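PDB 1WY0: geranylgeranyl pyrophosphate synthetase from Pyrococcus horikoshii, which probably condenses isopentenyl diphosphate with allylic diphosphates to build the twenty-carbon isoprenoid geranylgeranyl diphosphate. Local coordinates for residues Asp309-Ala314 with Leu332-Ile337; Val54-Glu59 with Ser324-Asp329; Arg48-Val53 with Glu183-Val188; Ser204-Asn209 with Met328-Leu333; Ala213-Asp218 with Lys240-Leu245. All blocks are in the same frame, centred on the assembly; numbering follows the deposited sequence.

Contact 1. Residues Asp309-Ala314 with Leu332-Ile337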
# COMPACT_ATOMS: atom_id res chain seq x y z
N ASP A 309 -30.01 -14.06 8.09
CA ASP A 309 -30.03 -15.11 7.08
C ASP A 309 -28.61 -15.50 6.68
O ASP A 309 -28.26 -16.68 6.64
CB ASP A 309 -30.81 -14.67 5.85
CG ASP A 309 -32.30 -14.55 6.12
OD1 ASP A 309 -32.77 -15.09 7.15
OD2 ASP A 309 -33.01 -13.93 5.30
N MET A 310 -27.77 -14.50 6.39
CA MET A 310 -26.39 -14.77 6.00
C MET A 310 -25.66 -15.54 7.09
O MET A 310 -24.81 -16.38 6.82
CB MET A 310 -25.68 -13.46 5.71
CG MET A 310 -26.07 -12.84 4.38
SD MET A 310 -25.52 -11.15 4.22
CE MET A 310 -23.84 -11.42 3.72
N ILE A 311 -26.00 -15.24 8.34
CA ILE A 311 -25.40 -15.92 9.48
C ILE A 311 -25.86 -17.38 9.46
O ILE A 311 -25.06 -18.29 9.66
CB ILE A 311 -25.85 -15.26 10.80
CG1 ILE A 311 -25.09 -13.95 11.01
CG2 ILE A 311 -25.60 -16.21 11.97
CD1 ILE A 311 -23.62 -14.02 10.66
N LYS A 312 -27.15 -17.59 9.24
CA LYS A 312 -27.69 -18.94 9.20
C LYS A 312 -27.05 -19.71 8.05
O LYS A 312 -26.62 -20.84 8.21
CB LYS A 312 -29.21 -18.90 9.02
CG LYS A 312 -29.97 -18.41 10.25
CD LYS A 312 -29.69 -19.26 11.49
CE LYS A 312 -30.58 -18.82 12.65
NZ LYS A 312 -30.33 -19.59 13.92
N LYS A 313 -26.98 -19.07 6.88
CA LYS A 313 -26.38 -19.72 5.73
C LYS A 313 -24.92 -20.06 5.96
O LYS A 313 -24.45 -21.11 5.55
CB LYS A 313 -26.50 -18.84 4.49
CG LYS A 313 -25.56 -19.25 3.36
CD LYS A 313 -26.12 -20.46 2.61
CE LYS A 313 -25.16 -20.97 1.54
NZ LYS A 313 -25.00 -22.45 1.57
N ALA A 314 -24.20 -19.16 6.63
CA ALA A 314 -22.78 -19.37 6.90
C ALA A 314 -22.51 -20.60 7.75
O ALA A 314 -21.70 -21.45 7.39
CB ALA A 314 -22.20 -18.14 7.59
N LEU A 332 -20.23 -20.20 17.03
CA LEU A 332 -20.57 -19.28 18.10
C LEU A 332 -20.27 -17.84 17.68
O LEU A 332 -21.11 -16.96 17.84
CB LEU A 332 -19.81 -19.63 19.38
CG LEU A 332 -20.33 -20.84 20.17
CD1 LEU A 332 -19.56 -20.98 21.48
CD2 LEU A 332 -21.81 -20.64 20.46
N LEU A 333 -19.08 -17.62 17.13
CA LEU A 333 -18.68 -16.28 16.69
C LEU A 333 -19.71 -15.72 15.72
O LEU A 333 -20.22 -14.61 15.91
CB LEU A 333 -17.31 -16.35 16.01
CG LEU A 333 -16.69 -15.06 15.49
CD1 LEU A 333 -16.41 -14.09 16.63
CD2 LEU A 333 -15.40 -15.41 14.77
N ALA A 334 -20.03 -16.49 14.68
CA ALA A 334 -21.00 -16.06 13.70
C ALA A 334 -22.33 -15.72 14.37
O ALA A 334 -22.99 -14.74 14.00
CB ALA A 334 -21.22 -17.14 12.65
N LYS A 335 -22.71 -16.52 15.35
CA LYS A 335 -23.97 -16.30 16.04
C LYS A 335 -23.88 -15.08 16.96
O LYS A 335 -24.84 -14.33 17.10
CB LYS A 335 -24.36 -17.55 16.84
CG LYS A 335 -25.85 -17.79 16.94
CD LYS A 335 -26.19 -18.95 17.87
CE LYS A 335 -27.70 -19.12 18.02
NZ LYS A 335 -28.07 -20.21 18.98
N PHE A 336 -22.71 -14.88 17.56
CA PHE A 336 -22.52 -13.72 18.43
C PHE A 336 -22.57 -12.43 17.61
O PHE A 336 -23.18 -11.44 17.97
CB PHE A 336 -21.14 -13.84 19.08
CG PHE A 336 -20.81 -12.57 19.81
CD1 PHE A 336 -21.40 -12.30 21.04
CD2 PHE A 336 -19.86 -11.70 19.28
CE1 PHE A 336 -21.04 -11.16 21.74
CE2 PHE A 336 -19.51 -10.56 20.00
CZ PHE A 336 -20.10 -10.28 21.23
N ILE A 337 -21.86 -12.47 16.48
CA ILE A 337 -21.75 -11.29 15.66
C ILE A 337 -23.12 -10.70 15.28
O ILE A 337 -23.24 -9.57 14.82
CB ILE A 337 -20.97 -11.67 14.41
CG1 ILE A 337 -19.47 -11.43 14.65
CG2 ILE A 337 -21.42 -10.81 13.23
CD1 ILE A 337 -18.62 -11.88 13.46
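I311 of helix 299-315 meets A334 of helix 325-336, where these last two long helices of the all-alpha isoprenoid synthase fold, consecutive in the chain, come together. The CA atoms of I311 and A334 are 6.1 Å apart. What the isoleucine touches is mainly backbone. Its CD1 lies 3.5 Å from the A334 carbonyl oxygen, and its CG2 comes within 3.6 Å of the same atom A334 O, so both branches of the side chain crowd round one peptide oxygen. The first torsion (chi1 -76°) sets CG2 anti to the backbone N and lays CG1 beside that N, which brings both limbs to the partner helix. The methyl of A334 adds a looser apolar touch, with its CB 4.4 Å from I311 CD1. CG2 of I311 also reaches the backbone of K335, 4.4 Å from its CA. No hydrogen bond crosses the pair; the joint is van der Waals contact against a small residue. K312 and K335 bring like charges near each other at the solvent-exposed margin, their NZ atoms 5.6 Å apart and not in contact. Helix 197-224 runs along one flank, meeting M310 through N209 and I212 and A314 through W206. L333 packs on V49 and V53 of helix 49-57, while L332 and K335 lie against helix 3-25.

Contact 2. Residues Val54-Glu59 with Ser324-Asp329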
# COMPACT_ATOMS: atom_id res chain seq x y z
N VAL A 54 -8.52 -17.36 11.10
CA VAL A 54 -7.48 -18.06 10.37
C VAL A 54 -7.08 -19.33 11.13
O VAL A 54 -7.29 -20.44 10.66
CB VAL A 54 -6.22 -17.18 10.18
CG1 VAL A 54 -5.15 -17.97 9.45
CG2 VAL A 54 -6.58 -15.92 9.39
N LEU A 55 -6.50 -19.14 12.32
CA LEU A 55 -6.05 -20.26 13.15
C LEU A 55 -7.18 -21.23 13.48
O LEU A 55 -6.97 -22.43 13.51
CB LEU A 55 -5.42 -19.73 14.44
CG LEU A 55 -4.28 -18.73 14.24
CD1 LEU A 55 -3.72 -18.30 15.59
CD2 LEU A 55 -3.19 -19.35 13.39
N THR A 56 -8.37 -20.70 13.74
CA THR A 56 -9.50 -21.56 14.07
C THR A 56 -9.95 -22.35 12.84
O THR A 56 -10.42 -23.48 12.97
CB THR A 56 -10.71 -20.75 14.60
OG1 THR A 56 -10.31 -20.01 15.76
CG2 THR A 56 -11.84 -21.68 14.99
N SER A 57 -9.81 -21.75 11.66
CA SER A 57 -10.21 -22.43 10.43
C SER A 57 -9.26 -23.55 10.08
O SER A 57 -9.67 -24.57 9.51
CB SER A 57 -10.27 -21.44 9.27
OG SER A 57 -11.48 -20.69 9.31
N THR A 58 -7.99 -23.38 10.42
CA THR A 58 -7.01 -24.43 10.16
C THR A 58 -7.21 -25.63 11.10
O THR A 58 -6.67 -26.71 10.90
CB THR A 58 -5.61 -23.85 10.36
OG1 THR A 58 -5.42 -22.78 9.43
CG2 THR A 58 -4.55 -24.93 10.10
N GLU A 59 -8.00 -25.40 12.16
CA GLU A 59 -8.27 -26.48 13.11
C GLU A 59 -9.56 -27.23 12.76
O GLU A 59 -9.78 -28.37 13.16
CB GLU A 59 -8.37 -25.87 14.51
CG GLU A 59 -8.61 -26.93 15.59
CD GLU A 59 -8.63 -26.27 16.95
OE1 GLU A 59 -8.97 -26.94 17.92
OE2 GLU A 59 -8.31 -25.09 17.03
N SER A 324 -15.96 -30.41 15.88
CA SER A 324 -14.86 -30.09 16.77
C SER A 324 -15.21 -28.82 17.53
O SER A 324 -16.22 -28.19 17.27
CB SER A 324 -13.62 -29.85 15.91
OG SER A 324 -13.91 -28.84 14.94
N LYS A 325 -14.38 -28.46 18.52
CA LYS A 325 -14.67 -27.21 19.22
C LYS A 325 -14.25 -26.01 18.37
O LYS A 325 -14.60 -24.86 18.62
CB LYS A 325 -13.91 -27.19 20.55
CG LYS A 325 -14.45 -28.24 21.54
CD LYS A 325 -15.27 -27.62 22.66
CE LYS A 325 -15.52 -28.59 23.82
NZ LYS A 325 -16.43 -27.97 24.77
N ALA A 326 -13.43 -26.31 17.35
CA ALA A 326 -13.03 -25.26 16.42
C ALA A 326 -14.21 -24.83 15.55
O ALA A 326 -14.64 -23.69 15.57
CB ALA A 326 -11.91 -25.81 15.54
N ARG A 327 -14.86 -25.81 14.93
CA ARG A 327 -16.11 -25.54 14.25
C ARG A 327 -17.10 -24.89 15.21
O ARG A 327 -17.89 -24.04 14.82
CB ARG A 327 -16.73 -26.81 13.68
CG ARG A 327 -18.00 -26.53 12.90
CD ARG A 327 -19.16 -27.42 13.29
NE ARG A 327 -19.23 -28.62 12.45
CZ ARG A 327 -20.27 -29.44 12.41
NH1 ARG A 327 -21.34 -29.21 13.16
NH2 ARG A 327 -20.24 -30.50 11.61
N MET A 328 -17.03 -25.30 16.47
CA MET A 328 -17.90 -24.76 17.50
C MET A 328 -17.71 -23.25 17.62
O MET A 328 -18.66 -22.48 17.53
CB MET A 328 -17.62 -25.45 18.84
CG MET A 328 -18.49 -24.97 19.98
SD MET A 328 -20.23 -25.07 19.55
CE MET A 328 -20.64 -26.73 20.16
N ASP A 329 -16.47 -22.83 17.82
CA ASP A 329 -16.17 -21.41 17.96
C ASP A 329 -16.59 -20.62 16.72
O ASP A 329 -17.12 -19.51 16.84
CB ASP A 329 -14.69 -21.20 18.24
CG ASP A 329 -14.26 -21.80 19.57
OD1 ASP A 329 -15.02 -21.68 20.56
OD2 ASP A 329 -13.16 -22.38 19.64
O HOH W 1 -11.51 -27.73 18.27
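A326, T56 and E59 carry this contact between helices 49-57 and 325-336. The methyl of A326 is overlaid by the glutamate: E59 CG lies 3.5 Å from A326 CB, and the extended side chain passes alongside, so its carboxylate carbon CD is still 3.6 Å from A326 CB. Beyond the methyl, E59 OE1 accepts from a water at 2.7 Å, and that water in turn takes a weak bond from the backbone N of A326. In T56, chi1 of -58° sets OG1 beside the backbone N and CG2 anti to it, which puts the methyl CG2 3.5 Å from A326 O. This rotation leaves OG1 facing back along its own helix, where it bonds F52 O. T56 CG2 also brushes D329 CB, whose carboxylate forms a salt bridge with R10. S324 OG accepts a nearly straight bond (174°) from R327 N. This serine N-cap opens the last long helix of the all-alpha isoprenoid synthase fold, and alanine in its first turn lets helix 49-57 come to 5.6 Å between the CA atoms of T56 and A326.

Contact 3. Residues Arg48-Val53 with Glu183-Val188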
# COMPACT_ATOMS: atom_id res chain seq x y z
N ARG A 48 -8.45 -9.07 17.29
CA ARG A 48 -7.87 -10.00 16.33
C ARG A 48 -8.84 -11.08 15.86
O ARG A 48 -8.46 -12.24 15.74
CB ARG A 48 -6.63 -10.69 16.93
CG ARG A 48 -5.71 -9.80 17.76
CD ARG A 48 -5.22 -8.57 16.99
NE ARG A 48 -4.20 -7.85 17.76
CZ ARG A 48 -3.91 -6.57 17.61
NH1 ARG A 48 -4.55 -5.83 16.71
NH2 ARG A 48 -2.98 -6.01 18.37
N VAL A 49 -10.08 -10.70 15.59
CA VAL A 49 -11.08 -11.64 15.13
C VAL A 49 -10.70 -12.30 13.81
O VAL A 49 -10.92 -13.50 13.63
CB VAL A 49 -12.45 -10.95 14.95
CG1 VAL A 49 -13.41 -11.88 14.22
CG2 VAL A 49 -13.02 -10.58 16.31
N ARG A 50 -10.14 -11.53 12.89
CA ARG A 50 -9.74 -12.08 11.60
C ARG A 50 -8.67 -13.15 11.76
O ARG A 50 -8.81 -14.24 11.23
CB ARG A 50 -9.27 -10.95 10.67
CG ARG A 50 -10.44 -10.11 10.20
CD ARG A 50 -10.05 -8.88 9.41
NE ARG A 50 -11.24 -8.07 9.14
CZ ARG A 50 -11.93 -7.43 10.07
NH1 ARG A 50 -11.56 -7.48 11.34
NH2 ARG A 50 -13.03 -6.76 9.74
N PRO A 51 -7.59 -12.84 12.49
CA PRO A 51 -6.54 -13.84 12.68
C PRO A 51 -7.12 -15.08 13.38
O PRO A 51 -6.76 -16.21 13.07
CB PRO A 51 -5.53 -13.11 13.56
CG PRO A 51 -5.71 -11.68 13.19
CD PRO A 51 -7.21 -11.56 13.10
N PHE A 52 -8.03 -14.84 14.33
CA PHE A 52 -8.67 -15.94 15.05
C PHE A 52 -9.38 -16.86 14.07
O PHE A 52 -9.35 -18.08 14.22
CB PHE A 52 -9.70 -15.40 16.06
CG PHE A 52 -10.34 -16.47 16.90
CD1 PHE A 52 -9.62 -17.14 17.88
CD2 PHE A 52 -11.67 -16.83 16.69
CE1 PHE A 52 -10.21 -18.14 18.65
CE2 PHE A 52 -12.28 -17.83 17.46
CZ PHE A 52 -11.54 -18.48 18.44
N VAL A 53 -10.01 -16.28 13.06
CA VAL A 53 -10.71 -17.08 12.07
C VAL A 53 -9.71 -17.91 11.29
O VAL A 53 -10.00 -19.04 10.89
CB VAL A 53 -11.52 -16.18 11.13
CG1 VAL A 53 -12.09 -16.99 9.97
CG2 VAL A 53 -12.65 -15.54 11.91
N GLU A 183 -13.53 -13.55 4.20
CA GLU A 183 -13.54 -14.81 3.46
C GLU A 183 -12.11 -15.35 3.36
O GLU A 183 -11.87 -16.54 3.55
CB GLU A 183 -14.09 -14.59 2.05
CG GLU A 183 -13.81 -15.74 1.10
CD GLU A 183 -14.36 -15.50 -0.28
OE1 GLU A 183 -13.55 -15.39 -1.21
OE2 GLU A 183 -15.59 -15.39 -0.44
N ALA A 184 -11.17 -14.46 3.05
CA ALA A 184 -9.77 -14.83 2.92
C ALA A 184 -9.23 -15.41 4.22
O ALA A 184 -8.39 -16.30 4.20
CB ALA A 184 -8.95 -13.62 2.52
N SER A 185 -9.69 -14.89 5.35
CA SER A 185 -9.26 -15.36 6.65
C SER A 185 -9.60 -16.84 6.81
O SER A 185 -8.74 -17.66 7.14
CB SER A 185 -9.96 -14.56 7.76
OG SER A 185 -9.66 -13.18 7.67
N ALA A 186 -10.86 -17.19 6.58
CA ALA A 186 -11.28 -18.58 6.68
C ALA A 186 -10.64 -19.45 5.59
O ALA A 186 -10.13 -20.54 5.84
CB ALA A 186 -12.80 -18.63 6.55
N LYS A 187 -10.70 -18.94 4.35
CA LYS A 187 -10.18 -19.72 3.23
C LYS A 187 -8.69 -20.04 3.39
O LYS A 187 -8.21 -21.10 3.01
CB LYS A 187 -10.41 -18.91 1.95
CG LYS A 187 -9.74 -19.55 0.74
CD LYS A 187 -10.12 -18.84 -0.57
CE LYS A 187 -10.45 -19.82 -1.69
NZ LYS A 187 -11.76 -19.51 -2.25
N VAL A 188 -7.95 -19.06 3.94
CA VAL A 188 -6.52 -19.28 4.14
C VAL A 188 -6.26 -20.24 5.30
O VAL A 188 -5.25 -20.93 5.36
CB VAL A 188 -5.85 -17.93 4.41
CG1 VAL A 188 -4.53 -18.16 5.15
CG2 VAL A 188 -5.57 -17.22 3.10
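S185 and A186 of helix 167-193 take the weight of V53 and R50 from helix 49-57, two segments running nearly in the same direction at 27° with axes 8.3 Å apart. Along 183-188, E183 comes first and looks the other way, to a salt bridge with R208. S185 then packs its CB 3.7 Å from the R50 carbonyl oxygen, while its OG, bonded to L181 O one turn back, sits 3.8 Å from R50 CB. At A186 the contact passes to V53: CG1 of V53, placed anti to its backbone N (chi1 171°), reaches within 3.6 Å of A186 N and 3.9 Å of A186 CB. The arginine's chain extends away towards H79. R50 belongs to the GGKxxRP sequence that, in relatives, helps to bind isopentenyl diphosphate, so this helix start probably lines that site. Helix 69-90 touches both R50 and S185, W206 of helix 197-224 covers V53, F52 packs on helix 3-25, and A184 and V188 rest on helix 132-159.

Contact 4. Residues Ser204-Asn209 with Met328-Leu333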
# COMPACT_ATOMS: atom_id res chain seq x y z
N SER A 204 -14.79 -20.63 3.09
CA SER A 204 -14.82 -19.39 2.32
C SER A 204 -16.20 -18.76 2.35
O SER A 204 -16.33 -17.55 2.56
CB SER A 204 -14.42 -19.66 0.87
OG SER A 204 -13.24 -20.42 0.79
N SER A 205 -17.23 -19.58 2.12
CA SER A 205 -18.62 -19.12 2.09
C SER A 205 -19.06 -18.58 3.45
O SER A 205 -19.87 -17.65 3.54
CB SER A 205 -19.53 -20.27 1.68
OG SER A 205 -19.49 -21.29 2.66
N TRP A 206 -18.53 -19.19 4.50
CA TRP A 206 -18.80 -18.75 5.87
C TRP A 206 -18.14 -17.41 6.18
O TRP A 206 -18.70 -16.55 6.85
CB TRP A 206 -18.28 -19.83 6.82
CG TRP A 206 -18.48 -19.42 8.22
CD1 TRP A 206 -19.60 -19.71 9.04
CD2 TRP A 206 -17.55 -18.68 9.05
NE1 TRP A 206 -19.46 -19.24 10.30
CE2 TRP A 206 -18.14 -18.56 10.33
CE3 TRP A 206 -16.29 -18.12 8.81
CZ2 TRP A 206 -17.46 -17.90 11.34
CZ3 TRP A 206 -15.62 -17.46 9.83
CH2 TRP A 206 -16.21 -17.34 11.10
N GLY A 207 -16.89 -17.26 5.71
CA GLY A 207 -16.18 -16.00 5.94
C GLY A 207 -16.83 -14.84 5.19
O GLY A 207 -17.01 -13.74 5.70
N ARG A 208 -17.15 -15.11 3.92
CA ARG A 208 -17.80 -14.09 3.10
C ARG A 208 -19.08 -13.59 3.77
O ARG A 208 -19.32 -12.39 3.90
CB ARG A 208 -18.12 -14.72 1.75
CG ARG A 208 -18.42 -13.67 0.68
CD ARG A 208 -17.31 -12.63 0.57
NE ARG A 208 -17.24 -12.09 -0.79
CZ ARG A 208 -16.05 -12.15 -1.42
NH1 ARG A 208 -15.01 -12.70 -0.82
NH2 ARG A 208 -15.91 -11.62 -2.63
N ASN A 209 -19.93 -14.55 4.16
CA ASN A 209 -21.23 -14.21 4.74
C ASN A 209 -21.09 -13.52 6.09
O ASN A 209 -21.82 -12.59 6.43
CB ASN A 209 -22.03 -15.50 4.89
CG ASN A 209 -22.78 -15.78 3.62
OD1 ASN A 209 -23.70 -15.07 3.25
ND2 ASN A 209 -22.36 -16.87 2.94
N MET A 328 -17.03 -25.30 16.47
CA MET A 328 -17.90 -24.76 17.50
C MET A 328 -17.71 -23.25 17.62
O MET A 328 -18.66 -22.48 17.53
CB MET A 328 -17.62 -25.45 18.84
CG MET A 328 -18.49 -24.97 19.98
SD MET A 328 -20.23 -25.07 19.55
CE MET A 328 -20.64 -26.73 20.16
N ASP A 329 -16.47 -22.83 17.82
CA ASP A 329 -16.17 -21.41 17.96
C ASP A 329 -16.59 -20.62 16.72
O ASP A 329 -17.12 -19.51 16.84
CB ASP A 329 -14.69 -21.20 18.24
CG ASP A 329 -14.26 -21.80 19.57
OD1 ASP A 329 -15.02 -21.68 20.56
OD2 ASP A 329 -13.16 -22.38 19.64
N LEU A 330 -16.37 -21.18 15.54
CA LEU A 330 -16.74 -20.51 14.31
C LEU A 330 -18.25 -20.35 14.22
O LEU A 330 -18.74 -19.42 13.58
CB LEU A 330 -16.24 -21.28 13.08
CG LEU A 330 -14.72 -21.37 12.86
CD1 LEU A 330 -14.45 -22.07 11.53
CD2 LEU A 330 -14.11 -19.98 12.85
N GLU A 331 -18.98 -21.26 14.85
CA GLU A 331 -20.43 -21.17 14.83
C GLU A 331 -20.88 -20.17 15.88
O GLU A 331 -21.80 -19.38 15.65
CB GLU A 331 -21.08 -22.53 15.10
CG GLU A 331 -21.23 -23.39 13.86
CD GLU A 331 -22.00 -24.67 14.14
OE1 GLU A 331 -22.07 -25.08 15.32
OE2 GLU A 331 -22.53 -25.27 13.18
N LEU A 332 -20.23 -20.20 17.03
CA LEU A 332 -20.57 -19.28 18.10
C LEU A 332 -20.27 -17.84 17.68
O LEU A 332 -21.11 -16.96 17.84
CB LEU A 332 -19.81 -19.63 19.38
CG LEU A 332 -20.33 -20.84 20.17
CD1 LEU A 332 -19.56 -20.98 21.48
CD2 LEU A 332 -21.81 -20.64 20.46
N LEU A 333 -19.08 -17.62 17.13
CA LEU A 333 -18.68 -16.28 16.69
C LEU A 333 -19.71 -15.72 15.72
O LEU A 333 -20.22 -14.61 15.91
CB LEU A 333 -17.31 -16.35 16.01
CG LEU A 333 -16.69 -15.06 15.49
CD1 LEU A 333 -16.41 -14.09 16.63
CD2 LEU A 333 -15.40 -15.41 14.77
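W206 of helix 197-224 reaches across to L330 and L333 of helix 325-336, a packing of two helices in the all-alpha isoprenoid synthase fold that depends on one large ring to bridge the distance between the helices, since the CA atoms of W206 and L330 are 8.9 Å apart. The apolar touches come first. With CG anti to its backbone N (chi1 178°), the indole is thrown straight out from its helix, and its far corner CH2 meets L330 CD2 at 3.8 Å. L333 CD2 comes to the same corner at the ring's edge, 4.2 Å from W206 CH2. L330 CB stands over one face of the indole, displaced towards the rim, so L330 engages both that face and the six-membered ring's far end. Contact with polar backbone follows. The L330 carbonyl oxygen lies near the indole plane at its edge, only 3.0 Å from W206 CZ2, a close C-H to oxygen approach. The indole N-H has a definite partner elsewhere, as NE1 bonds OD1 of N315, at the end of helix 299-315, which helps to fix the ring's rotation, and V53 and A314 pack on the ring as well. Hydrogen bonding within 204-209 completes the account: N209 ND2 donates to S205 O at 2.7 Å, and the backbone N of N209 binds the same oxygen from the opposite face of its carbonyl plane.

Contact 5. Residues Ala213-Asp218 with Lys240-Leu245; sequences AFQIWD and KGKKTL
K242 reaches towards Q215 of helix 197-224, in the FQxxDD part of that helix, which matches the second aspartate-rich motif of polyprenyl synthetases. From CB, which points to the helix, the chain leaves with CG anti to the backbone N (chi1 -170°). CG, CD and CE continue fully extended and serve as a spacer, carrying the amine to the helix. NZ then arrives 3.3 Å from Q215 NE2, the two side chains coming from opposite directions. Both nitrogens are donors, so no hydrogen bond joins them; they share an acceptor instead, since K242 NZ makes a salt bridge with D219 OD1 and Q215 NE2 bonds the same oxygen. A bend at chi2 of Q215 (57°) swings its amide to this spot. Deeper in, the contact is apolar: I216 CD1 touches L245 CD2 at 4.0 Å, beside Y170 of helix 167-193. The loop itself is set by G241, which closes helix 236-240 in a Schellman motif with K242 N bonded to D237 O, and by T244, the N-cap of helix 245-253. Two donors converging on OD1 would tend to hold the D219 carboxylate in position. In relatives this motif helps to bind the allylic diphosphate through magnesium, so K242 and Q215 may help to position D219 within it.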
# COMPACT_ATOMS: atom_id res chain seq x y z
N ALA A 213 -22.39 -9.73 7.02
CA ALA A 213 -23.41 -9.59 8.05
C ALA A 213 -22.95 -8.77 9.25
O ALA A 213 -23.74 -8.06 9.86
CB ALA A 213 -23.89 -10.97 8.51
N PHE A 214 -21.68 -8.90 9.61
CA PHE A 214 -21.00 -8.10 10.63
C PHE A 214 -21.36 -6.63 10.50
O PHE A 214 -21.94 -6.03 11.40
CB PHE A 214 -19.49 -8.29 10.44
CG PHE A 214 -18.75 -7.39 11.38
CD1 PHE A 214 -18.93 -7.52 12.76
CD2 PHE A 214 -17.87 -6.43 10.89
CE1 PHE A 214 -18.24 -6.70 13.63
CE2 PHE A 214 -17.17 -5.62 11.77
CZ PHE A 214 -17.35 -5.75 13.15
N GLN A 215 -20.91 -6.13 9.36
CA GLN A 215 -21.07 -4.72 9.05
C GLN A 215 -22.54 -4.32 9.01
O GLN A 215 -22.92 -3.29 9.55
CB GLN A 215 -20.39 -4.38 7.71
CG GLN A 215 -20.36 -2.89 7.44
CD GLN A 215 -19.66 -2.13 8.56
OE1 GLN A 215 -18.49 -2.36 8.84
NE2 GLN A 215 -20.39 -1.23 9.21
N ILE A 216 -23.38 -5.13 8.37
CA ILE A 216 -24.80 -4.83 8.29
C ILE A 216 -25.42 -4.72 9.69
O ILE A 216 -26.24 -3.84 9.94
CB ILE A 216 -25.58 -5.91 7.50
CG1 ILE A 216 -25.18 -5.89 6.03
CG2 ILE A 216 -27.10 -5.67 7.65
CD1 ILE A 216 -25.64 -7.13 5.27
N TRP A 217 -25.02 -5.61 10.59
CA TRP A 217 -25.54 -5.59 11.95
C TRP A 217 -25.04 -4.35 12.71
O TRP A 217 -25.75 -3.82 13.57
CB TRP A 217 -25.14 -6.87 12.69
CG TRP A 217 -25.84 -7.04 14.00
CD1 TRP A 217 -25.31 -6.90 15.25
CD2 TRP A 217 -27.22 -7.38 14.19
NE1 TRP A 217 -26.27 -7.13 16.21
CE2 TRP A 217 -27.45 -7.43 15.59
CE3 TRP A 217 -28.28 -7.65 13.32
CZ2 TRP A 217 -28.70 -7.74 16.13
CZ3 TRP A 217 -29.53 -7.96 13.86
CH2 TRP A 217 -29.73 -8.00 15.26
N ASP A 218 -23.83 -3.90 12.40
CA ASP A 218 -23.29 -2.71 13.05
C ASP A 218 -24.11 -1.51 12.63
O ASP A 218 -24.44 -0.66 13.46
CB ASP A 218 -21.83 -2.48 12.66
CG ASP A 218 -20.88 -3.27 13.52
OD1 ASP A 218 -21.37 -3.99 14.43
OD2 ASP A 218 -19.65 -3.18 13.31
N LYS A 240 -24.07 11.22 9.26
CA LYS A 240 -22.91 11.03 8.40
C LYS A 240 -23.32 10.92 6.93
O LYS A 240 -22.52 11.08 6.01
CB LYS A 240 -22.21 9.74 8.82
CG LYS A 240 -20.93 10.01 9.62
CD LYS A 240 -20.69 8.94 10.69
CE LYS A 240 -20.10 7.65 10.10
NZ LYS A 240 -20.38 6.53 11.00
N GLY A 241 -24.60 10.59 6.71
CA GLY A 241 -25.02 10.25 5.36
C GLY A 241 -24.27 9.01 4.88
O GLY A 241 -23.79 8.93 3.76
N LYS A 242 -24.15 7.98 5.72
CA LYS A 242 -23.45 6.77 5.33
C LYS A 242 -24.36 5.84 4.54
O LYS A 242 -25.51 5.65 4.90
CB LYS A 242 -22.94 6.05 6.58
CG LYS A 242 -22.00 4.91 6.31
CD LYS A 242 -21.92 3.99 7.52
CE LYS A 242 -20.86 2.93 7.34
NZ LYS A 242 -20.94 1.93 8.44
N LYS A 243 -23.83 5.27 3.45
CA LYS A 243 -24.60 4.35 2.63
C LYS A 243 -24.57 2.95 3.22
O LYS A 243 -23.57 2.24 3.13
CB LYS A 243 -24.04 4.30 1.20
CG LYS A 243 -24.67 5.29 0.24
CD LYS A 243 -24.23 6.71 0.53
CE LYS A 243 -24.89 7.68 -0.43
NZ LYS A 243 -24.36 9.05 -0.26
N THR A 244 -25.67 2.55 3.84
CA THR A 244 -25.79 1.23 4.44
C THR A 244 -26.89 0.47 3.69
O THR A 244 -27.53 1.02 2.81
CB THR A 244 -26.20 1.35 5.91
OG1 THR A 244 -27.60 1.66 5.99
CG2 THR A 244 -25.40 2.45 6.60
N LEU A 245 -27.10 -0.79 4.05
CA LEU A 245 -28.14 -1.59 3.40
C LEU A 245 -29.51 -1.07 3.79
O LEU A 245 -30.47 -1.22 3.03
CB LEU A 245 -28.02 -3.06 3.82
CG LEU A 245 -29.16 -3.97 3.34
CD1 LEU A 245 -29.38 -3.79 1.84
CD2 LEU A 245 -28.82 -5.41 3.67

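Overall arrangement
Contacts 1, 2 and 4 all draw on helix 325-336, and the centres of contacts 1 and 4 lie only 6 Å apart. W206 is the hub: its NE1 is 3.6 Å from A334 CB of contact 1, and its CZ3 is 3.6 Å from V53 CG1 of contact 3. Contacts 2 and 3 share helix 49-57, their centres 10 Å apart, while E183 and R208 tie contact 3 to contact 4 by a salt bridge. Contact 5 stands apart, its centre 28 Å from that of contact 2, at the probable second aspartate-rich site; I311 CD1 and A213 CB, 3.7 Å apart, link it to contact 1. The R50 side chain in contact 3 is about 13 Å from a bound mercury ion.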